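Local structure of Phthiocerol/phenolphthiocerol synthesis polyketide synthase type I PpsC (Mycobacterium tuberculosis, 5NJI) at residues G70-E75 with L224-M229; T28-G33 with R220-H225; I76-A81 with W93-L98. The protein probably dehydrates beta-hydroxyacyl intermediates, through this dehydratase domain of a type I polyketide synthase, during phthiocerol and phenolphthiocerol synthesis. The protein carries 1 engineered substitution. One frame throughout, in Å; residues are numbered along the deposited sequence.

Contact 1. Residues G70-E75 with L224-M229; sequences GAAYAE and LHPVMM. With 8Z2 (~{S}-[2-[3-[[(2~{R})-4-[[[(2~{R},3~{S},4~{R},5~{R})-5-(6-aminopurin-9-yl)-4-oxidanyl-3-phosphonooxy-oxolan-2-yl]methoxy-oxidanyl-phosphoryl]oxy-oxidanyl-phosphoryl]oxy-3,3-dimethyl-2-oxidanyl-butanoyl]amino]propanoylamino]ethyl] (~{E})-dodec-2-enethioate), chain B.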
# COMPACT_ATOMS: atom_id res chain seq x y z
N GLY A 70 -3.06 -0.05 4.36
CA GLY A 70 -1.72 -0.61 4.47
C GLY A 70 -0.72 0.10 3.59
O GLY A 70 0.43 0.33 3.98
N ALA A 71 -1.13 0.43 2.35
CA ALA A 71 -0.22 1.10 1.43
C ALA A 71 0.29 2.42 1.96
O ALA A 71 1.38 2.87 1.58
CB ALA A 71 -0.95 1.29 0.10
N ALA A 72 -0.46 3.09 2.84
CA ALA A 72 0.02 4.35 3.36
C ALA A 72 1.23 4.15 4.24
O ALA A 72 2.13 4.99 4.25
CB ALA A 72 -1.09 5.08 4.13
N TYR A 73 1.29 3.05 4.99
CA TYR A 73 2.47 2.78 5.80
C TYR A 73 3.69 2.55 4.92
O TYR A 73 4.80 2.95 5.27
CB TYR A 73 2.23 1.57 6.69
CG TYR A 73 1.09 1.69 7.68
CD1 TYR A 73 1.25 2.35 8.88
CD2 TYR A 73 -0.13 1.11 7.40
CE1 TYR A 73 0.22 2.41 9.77
CE2 TYR A 73 -1.17 1.18 8.28
CZ TYR A 73 -0.99 1.82 9.47
OH TYR A 73 -2.03 1.86 10.35
N ALA A 74 3.50 1.90 3.78
CA ALA A 74 4.61 1.71 2.86
C ALA A 74 5.15 3.05 2.38
O ALA A 74 6.37 3.26 2.36
CB ALA A 74 4.17 0.86 1.67
N GLU A 75 4.27 3.97 2.00
CA GLU A 75 4.72 5.30 1.59
C GLU A 75 5.42 6.03 2.74
O GLU A 75 6.43 6.71 2.54
CB GLU A 75 3.53 6.09 1.05
CG GLU A 75 3.80 7.59 0.91
CD GLU A 75 5.01 7.89 0.03
OE1 GLU A 75 5.50 7.01 -0.70
OE2 GLU A 75 5.50 9.04 0.08
N LEU A 224 5.62 6.80 -3.36
CA LEU A 224 4.74 5.69 -3.79
C LEU A 224 3.30 6.10 -3.48
O LEU A 224 3.08 6.53 -2.43
CB LEU A 224 5.10 4.38 -2.97
CG LEU A 224 4.48 2.98 -3.13
CD1 LEU A 224 4.61 2.48 -4.56
CD2 LEU A 224 5.02 1.93 -2.14
N HIS A 225 2.52 6.33 -4.37
CA HIS A 225 1.16 6.85 -4.17
C HIS A 225 0.32 5.72 -3.49
O HIS A 225 0.07 4.77 -4.10
CB HIS A 225 0.47 7.34 -5.49
CG HIS A 225 -0.73 8.21 -5.26
ND1 HIS A 225 -1.73 7.89 -4.39
CD2 HIS A 225 -1.05 9.44 -5.74
CE1 HIS A 225 -2.62 8.86 -4.35
NE2 HIS A 225 -2.23 9.81 -5.17
N PRO A 226 -0.10 5.88 -2.24
CA PRO A 226 -0.81 4.83 -1.55
C PRO A 226 -2.12 4.36 -2.25
O PRO A 226 -2.49 3.26 -2.21
CB PRO A 226 -1.14 5.46 -0.17
CG PRO A 226 -0.21 6.54 -0.01
CD PRO A 226 0.20 7.02 -1.35
N VAL A 227 -2.82 5.31 -2.84
CA VAL A 227 -4.13 4.93 -3.40
C VAL A 227 -3.89 4.04 -4.60
O VAL A 227 -4.48 3.08 -4.86
CB VAL A 227 -5.02 6.14 -3.85
CG1 VAL A 227 -6.29 5.71 -4.47
CG2 VAL A 227 -5.18 7.10 -2.69
N MET A 228 -2.91 4.43 -5.39
CA MET A 228 -2.46 3.58 -6.51
C MET A 228 -1.92 1.97 -6.25
O MET A 228 -2.32 1.03 -6.73
CB MET A 228 -1.44 4.23 -7.51
CG MET A 228 -1.34 3.55 -8.84
SD MET A 228 -2.80 4.08 -9.79
CE MET A 228 -2.41 3.74 -11.46
N MET A 229 -1.13 1.98 -5.17
CA MET A 229 -0.69 0.73 -4.60
C MET A 229 -1.95 -0.06 -4.12
O MET A 229 -2.07 -1.18 -4.37
CB MET A 229 0.31 0.83 -3.43
CG MET A 229 0.68 -0.50 -2.85
SD MET A 229 2.04 -0.22 -1.74
CE MET A 229 2.19 -1.82 -1.02
C2 8Z2 B . 6.45 -8.22 16.03
C4 8Z2 B . 4.33 -8.82 16.82
C5 8Z2 B . 4.66 -8.39 18.02
C6 8Z2 B . 5.86 -7.91 18.26
C8 8Z2 B . 2.68 -9.11 18.17
C10 8Z2 B . -9.08 -9.82 -1.06
C11 8Z2 B . -8.83 -11.25 -1.33
C12 8Z2 B . -9.82 -12.09 -0.61
N9 8Z2 B . 3.08 -9.21 16.90
N7 8Z2 B . 3.64 -8.55 18.82
N3 8Z2 B . 5.21 -8.75 15.81
N1 8Z2 B . 6.78 -7.81 17.29
N6 8Z2 B . 6.04 -7.52 19.49
C1' 8Z2 B . 2.76 -9.72 15.42
C2' 8Z2 B . 3.36 -11.07 15.50
O2' 8Z2 B . 4.08 -11.04 14.28
C3' 8Z2 B . 2.05 -12.02 15.63
O3' 8Z2 B . 2.45 -13.29 16.21
C4' 8Z2 B . 1.46 -11.55 14.14
O4' 8Z2 B . 1.58 -10.07 14.38
C5' 8Z2 B . 0.06 -11.78 13.59
O5' 8Z2 B . -0.97 -11.20 14.30
P1 8Z2 B . -1.30 -11.41 15.72
O11 8Z2 B . -0.48 -10.35 16.28
O12 8Z2 B . -0.78 -12.64 16.38
O6 8Z2 B . -2.96 -11.20 16.08
P2 8Z2 B . -3.46 -9.87 16.84
O21 8Z2 B . -2.29 -9.05 17.52
O22 8Z2 B . -4.48 -9.78 17.80
O7 8Z2 B . -4.00 -9.18 15.46
CPA 8Z2 B . -4.19 -9.78 14.16
CPB 8Z2 B . -4.72 -8.60 13.29
CP8 8Z2 B . -3.67 -7.48 13.39
CP7 8Z2 B . -4.91 -8.99 11.86
CP9 8Z2 B . -6.05 -8.14 13.87
OP3 8Z2 B . -2.50 -8.01 12.90
CP6 8Z2 B . -4.03 -6.19 12.61
OP2 8Z2 B . -5.00 -5.60 12.91
NP2 8Z2 B . -3.13 -5.70 11.77
CP5 8Z2 B . -3.24 -4.48 11.01
CP4 8Z2 B . -3.81 -4.79 9.63
CP3 8Z2 B . -3.93 -3.46 8.86
OP1 8Z2 B . -4.01 -2.43 9.44
NP1 8Z2 B . -3.96 -3.51 7.55
CP2 8Z2 B . -4.02 -2.34 6.73
CP1 8Z2 B . -5.39 -1.76 6.69
S 8Z2 B . -6.55 -2.86 5.84
P3 8Z2 B . 3.14 -13.16 17.83
O31 8Z2 B . 2.08 -12.05 18.55
O32 8Z2 B . 4.36 -12.48 17.99
O33 8Z2 B . 3.19 -14.33 18.71
CA1 8Z2 B . -6.13 -2.68 4.37
CA2 8Z2 B . -6.95 -3.43 3.38
OA1 8Z2 B . -5.25 -2.02 3.92
CA3 8Z2 B . -6.55 -3.34 1.96
CA4 8Z2 B . -7.34 -4.13 0.99
CA5 8Z2 B . -6.71 -4.17 -0.38
CA6 8Z2 B . -7.54 -5.05 -1.30
CA7 8Z2 B . -7.30 -6.55 -1.03
CA8 8Z2 B . -8.40 -7.43 -1.57
CA9 8Z2 B . -8.04 -8.94 -1.64

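Contact 2. Residues T28-G33 with R220-H225; sequences THPLLG and REFMLH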
# COMPACT_ATOMS: atom_id res chain seq x y z
N THR A 28 5.78 19.90 3.05
CA THR A 28 5.65 18.87 4.07
C THR A 28 4.85 17.68 3.55
O THR A 28 3.77 17.83 2.98
CB THR A 28 4.96 19.44 5.31
OG1 THR A 28 5.65 20.62 5.74
CG2 THR A 28 4.97 18.43 6.44
N HIS A 29 5.38 16.49 3.77
CA HIS A 29 4.67 15.26 3.41
C HIS A 29 3.39 15.15 4.23
O HIS A 29 3.44 15.23 5.46
CB HIS A 29 5.59 14.09 3.67
CG HIS A 29 5.15 12.81 3.04
ND1 HIS A 29 4.02 12.13 3.45
CD2 HIS A 29 5.68 12.09 2.03
CE1 HIS A 29 3.89 11.04 2.72
NE2 HIS A 29 4.87 11.00 1.84
N PRO A 30 2.22 14.94 3.61
CA PRO A 30 0.97 14.98 4.38
C PRO A 30 0.75 13.79 5.29
O PRO A 30 -0.07 13.89 6.21
CB PRO A 30 -0.11 15.05 3.30
CG PRO A 30 0.52 14.41 2.13
CD PRO A 30 1.95 14.83 2.17
N LEU A 31 1.45 12.67 5.08
CA LEU A 31 1.30 11.51 5.95
C LEU A 31 2.46 11.37 6.92
O LEU A 31 2.26 10.98 8.08
CB LEU A 31 1.17 10.22 5.13
CG LEU A 31 0.05 10.23 4.09
CD1 LEU A 31 0.03 8.93 3.27
CD2 LEU A 31 -1.28 10.48 4.77
N LEU A 32 3.67 11.70 6.49
CA LEU A 32 4.85 11.56 7.33
C LEU A 32 5.01 12.75 8.26
O LEU A 32 5.35 12.57 9.44
CB LEU A 32 6.09 11.40 6.44
CG LEU A 32 7.45 11.39 7.15
CD1 LEU A 32 7.64 10.12 7.95
CD2 LEU A 32 8.57 11.56 6.16
N GLY A 33 4.79 13.95 7.75
CA GLY A 33 4.87 15.12 8.59
C GLY A 33 6.28 15.68 8.66
O GLY A 33 7.14 15.41 7.82
N ARG A 220 2.18 15.45 -4.69
CA ARG A 220 3.53 15.82 -5.07
C ARG A 220 4.69 15.18 -4.24
O ARG A 220 5.76 15.01 -4.72
CB ARG A 220 3.73 17.35 -5.11
CG ARG A 220 3.00 18.16 -4.02
CD ARG A 220 1.49 17.92 -3.68
NE ARG A 220 0.51 18.68 -4.49
CZ ARG A 220 -0.26 18.27 -5.52
NH1 ARG A 220 -0.27 17.05 -6.05
NH2 ARG A 220 -1.07 19.16 -6.00
N GLU A 221 4.49 15.00 -2.94
CA GLU A 221 5.57 14.54 -2.07
C GLU A 221 5.65 13.02 -1.96
O GLU A 221 6.54 12.52 -1.26
CB GLU A 221 5.42 15.14 -0.67
CG GLU A 221 5.39 16.66 -0.65
CD GLU A 221 6.67 17.27 -1.17
OE1 GLU A 221 7.75 16.71 -0.89
OE2 GLU A 221 6.60 18.30 -1.87
N PHE A 222 4.78 12.27 -2.64
CA PHE A 222 4.77 10.82 -2.46
C PHE A 222 5.89 10.15 -3.25
O PHE A 222 6.10 10.45 -4.43
CB PHE A 222 3.44 10.21 -2.89
CG PHE A 222 2.26 10.61 -2.04
CD1 PHE A 222 2.41 11.01 -0.73
CD2 PHE A 222 0.98 10.53 -2.56
CE1 PHE A 222 1.31 11.35 0.04
CE2 PHE A 222 -0.11 10.87 -1.81
CZ PHE A 222 0.05 11.29 -0.50
N MET A 223 6.47 9.17 -2.62
CA MET A 223 7.46 8.31 -3.24
C MET A 223 6.63 7.21 -3.98
O MET A 223 6.85 6.90 -5.13
CB MET A 223 8.43 7.61 -2.26
CG MET A 223 9.34 8.51 -1.46
SD MET A 223 10.53 9.22 -2.55
CE MET A 223 11.43 7.78 -2.99
N LEU A 224 5.62 6.80 -3.36
CA LEU A 224 4.74 5.69 -3.79
C LEU A 224 3.30 6.10 -3.48
O LEU A 224 3.08 6.53 -2.43
CB LEU A 224 5.10 4.38 -2.97
CG LEU A 224 4.48 2.98 -3.13
CD1 LEU A 224 4.61 2.48 -4.56
CD2 LEU A 224 5.02 1.93 -2.14
N HIS A 225 2.52 6.33 -4.37
CA HIS A 225 1.16 6.85 -4.17
C HIS A 225 0.32 5.72 -3.49
O HIS A 225 0.07 4.77 -4.10
CB HIS A 225 0.47 7.34 -5.49
CG HIS A 225 -0.73 8.21 -5.26
ND1 HIS A 225 -1.73 7.89 -4.39
CD2 HIS A 225 -1.05 9.44 -5.74
CE1 HIS A 225 -2.62 8.86 -4.35
NE2 HIS A 225 -2.23 9.81 -5.17

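Contact 3. Residues I76-A81 with W93-L98; sequences IALAAA and WMISEL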
# COMPACT_ATOMS: atom_id res chain seq x y z
N ILE A 76 4.87 5.94 3.95
CA ILE A 76 5.50 6.64 5.06
C ILE A 76 6.91 6.13 5.29
O ILE A 76 7.83 6.91 5.54
CB ILE A 76 4.63 6.50 6.33
CG1 ILE A 76 3.35 7.30 6.14
CG2 ILE A 76 5.38 6.95 7.56
CD1 ILE A 76 2.22 6.89 7.09
N ALA A 77 7.11 4.81 5.23
CA ALA A 77 8.45 4.27 5.43
C ALA A 77 9.42 4.75 4.35
O ALA A 77 10.55 5.14 4.65
CB ALA A 77 8.40 2.75 5.48
N LEU A 78 9.00 4.71 3.08
CA LEU A 78 9.86 5.17 2.00
C LEU A 78 10.15 6.66 2.10
O LEU A 78 11.28 7.10 1.88
CB LEU A 78 9.24 4.85 0.64
CG LEU A 78 9.16 3.36 0.37
CD1 LEU A 78 8.31 3.19 -0.86
CD2 LEU A 78 10.53 2.74 0.14
N ALA A 79 9.13 7.46 2.46
CA ALA A 79 9.34 8.88 2.61
C ALA A 79 10.26 9.19 3.77
O ALA A 79 11.02 10.16 3.71
CB ALA A 79 8.00 9.60 2.81
N ALA A 80 10.20 8.39 4.84
CA ALA A 80 11.09 8.60 5.98
C ALA A 80 12.55 8.40 5.58
O ALA A 80 13.40 9.24 5.88
CB ALA A 80 10.71 7.67 7.13
N ALA A 81 12.85 7.30 4.88
CA ALA A 81 14.21 7.08 4.41
C ALA A 81 14.67 8.20 3.50
O ALA A 81 15.79 8.69 3.61
CB ALA A 81 14.32 5.73 3.69
N TRP A 93 15.02 3.16 -2.82
CA TRP A 93 14.72 2.24 -1.73
C TRP A 93 13.80 1.13 -2.19
O TRP A 93 13.03 1.28 -3.14
CB TRP A 93 14.02 2.94 -0.56
CG TRP A 93 14.61 4.25 -0.20
CD1 TRP A 93 14.09 5.47 -0.44
CD2 TRP A 93 15.86 4.46 0.44
NE1 TRP A 93 14.94 6.45 0.01
CE2 TRP A 93 16.04 5.85 0.56
CE3 TRP A 93 16.86 3.61 0.92
CZ2 TRP A 93 17.17 6.40 1.14
CZ3 TRP A 93 17.98 4.15 1.49
CH2 TRP A 93 18.13 5.53 1.60
N MET A 94 13.87 0.03 -1.46
CA MET A 94 12.86 -1.02 -1.48
C MET A 94 12.41 -1.26 -0.04
O MET A 94 13.11 -0.90 0.91
CB MET A 94 13.39 -2.31 -2.11
CG MET A 94 14.43 -3.05 -1.24
SD MET A 94 15.04 -4.51 -2.12
CE MET A 94 13.85 -5.73 -1.56
N ILE A 95 11.25 -1.87 0.13
CA ILE A 95 10.82 -2.32 1.44
C ILE A 95 11.08 -3.81 1.53
O ILE A 95 10.43 -4.61 0.85
CB ILE A 95 9.34 -2.01 1.70
CG1 ILE A 95 9.11 -0.51 1.55
CG2 ILE A 95 8.98 -2.48 3.10
CD1 ILE A 95 7.65 -0.09 1.62
N SER A 96 12.03 -4.19 2.38
CA SER A 96 12.31 -5.61 2.59
C SER A 96 11.16 -6.30 3.30
O SER A 96 10.75 -7.41 2.91
CB SER A 96 13.60 -5.78 3.40
OG SER A 96 14.68 -5.18 2.75
N GLU A 97 10.62 -5.66 4.34
CA GLU A 97 9.56 -6.24 5.14
C GLU A 97 8.77 -5.10 5.78
O GLU A 97 9.35 -4.12 6.25
CB GLU A 97 10.13 -7.15 6.24
CG GLU A 97 9.14 -7.83 7.16
CD GLU A 97 9.83 -8.53 8.31
OE1 GLU A 97 11.08 -8.59 8.32
OE2 GLU A 97 9.13 -9.02 9.22
N LEU A 98 7.46 -5.23 5.75
CA LEU A 98 6.61 -4.29 6.47
C LEU A 98 5.55 -5.08 7.20
O LEU A 98 4.82 -5.86 6.59
CB LEU A 98 5.98 -3.26 5.53
CG LEU A 98 5.28 -2.12 6.26
CD1 LEU A 98 5.28 -0.88 5.41
CD2 LEU A 98 3.86 -2.48 6.65

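Contact 1. Residues G70-E75 with L224-M229
With CG of E75 swung opposite its own amide nitrogen (chi1 166°) and the chain kinked at chi2 (56°), the carboxylate is carried to the loop that leads into the second helix, at L224. There OE1 accepts from L224 N at 2.7 Å. The bond is bent, and the N-H arrives from above the carboxylate, 44° out of its plane. L224 was built in two conformers, and this geometry belongs to one of them. OE2 is held by M223 N, one residue back along that loop, and by H29 NE2 from the segment 28-33, so the buried carboxylate is gripped by three donors. Such a set of donors would be expected to keep it ionised.

The rest of the interface is apolar and close. M229 runs out fully extended, alongside A71, with SD 3.8 Å from A71 CB. The same A71 CB also touches the first turn of the second helix, 3.4 Å from P226 O. The proline ring lies against the first helix: P226 CG is 3.9 Å from E75 CB, and P226 CB is equally near A72 CA. H225, just before the second helix, caps it: ND1 accepts from V227 N, which lies in the imidazole plane at 3.2 Å.

At the far end G70 N gives a nearly straight hydrogen bond, 3.0 Å, to the thioester carbonyl oxygen OA1 of the bound C12:1-CoA. A near-linear N-H bond of this kind would be expected to polarise that carbonyl.

Helices 70-84 and 226-234 thus meet as the two central helices of the double hot-dog fold. Y73 faces strands 93-100 and 136-146, while L224 and M229 rest on L308 of strand 306-317.

Contact 2. Residues T28-G33 with R220-H225
H29 and F222 set their rings obliquely, planes 50° apart and centroids 5.3 Å from each other. The two side chains cross at about a right angle, and the imidazole addresses the rim of the benzene ring: H29 NE2 lies near the F222 plane, 3.6 Å from CD1. CE1 of the histidine is almost as close to CE1 of F222. The imidazole is fixed in rotation from both ends. L31 N donates to H29 ND1 at 3.1 Å, close to the ring plane, while NE2 is held by the carboxylate of E75. Placing CG opposite the backbone nitrogen (chi1 -165°) lets one ring reach both partners.

Both segments are irregular connections in the double hot-dog fold: 28-33 leads into the edge strand 34-37, and the loop 220-225 leads into helix 226-234. Much of the join is made by the F222 ring. P30 comes up to it at a slant, its CG 3.8 Å from F222 CE1, and L31 CD1 meets the same carbon at 4.2 Å. The opposite edge of the ring is turned toward its own segment, where F222 CD2 stands 3.9 Å above the plane of the H225 imidazole in an edge-to-face arrangement.

Beside the histidine the backbone of E221 makes a closer approach, with its O 3.4 Å from H29 CD2. In the conformer described, the glutamate side chain slides past H29 in the opposite direction, on the more open side of the contact. H29 also touches A79 and L31 touches I76, both on helix 70-84.

Contact 3. Residues I76-A81 with W93-L98
Here the central helix of the first hot dog, 70-84, lies on strand 93-100 of the sheet that wraps it. Over the short segments the helix and strand 93-95 run roughly antiparallel, at 147°, with axes 9.1 Å apart at their closest. A81 and W93 meet in a CH-pi interaction: the methyl group CB of A81 stands over the indole face, 3.7 Å from the centroid of the five-membered ring and 17° off its normal. With CG beside the backbone nitrogen (chi1 -43°), the indole turns one face to A81. One turn earlier is L78, whose CD2 is wedged between W93 CB at 3.6 Å and I95 CG1 at 3.8 Å, while its CG rests near I95 CD1. I95 also touches A74, one turn further back on the helix.

Past I95 the strand turns a corner at S96, where S96 and E97 both face T143 in a classic beta bulge.

No hydrogen bond crosses this interface. The indole NE1 is paired with the hydroxyl of T82, which is also bonded to L78 O, so the tryptophan's polar edge is satisfied by the next residue of the helix. Cohesion therefore rests on burial of apolar surface and van der Waals contact, with one CH-pi interaction.

Contacts 1 and 3 are buried and use successive turns of helix 70-84, one turned to the second hot dog's helix and the other to strand 93-100. Contact 2 lies nearer the surface, where two loops meet, and is only partly buried. Chemistry follows place: contact 3 is apolar, contact 1 combines a buried, hydrogen-bonded carboxylate with close packing of alanines on P226, M229 and L224, and contact 2 joins aromatic rings and a proline. L224 and H225 belong to both contacts 1 and 2, which E75 also bridges. Contact 3 adjoins both through L224, which packs on L78. Among the three, contact 1 alone touches the ligand.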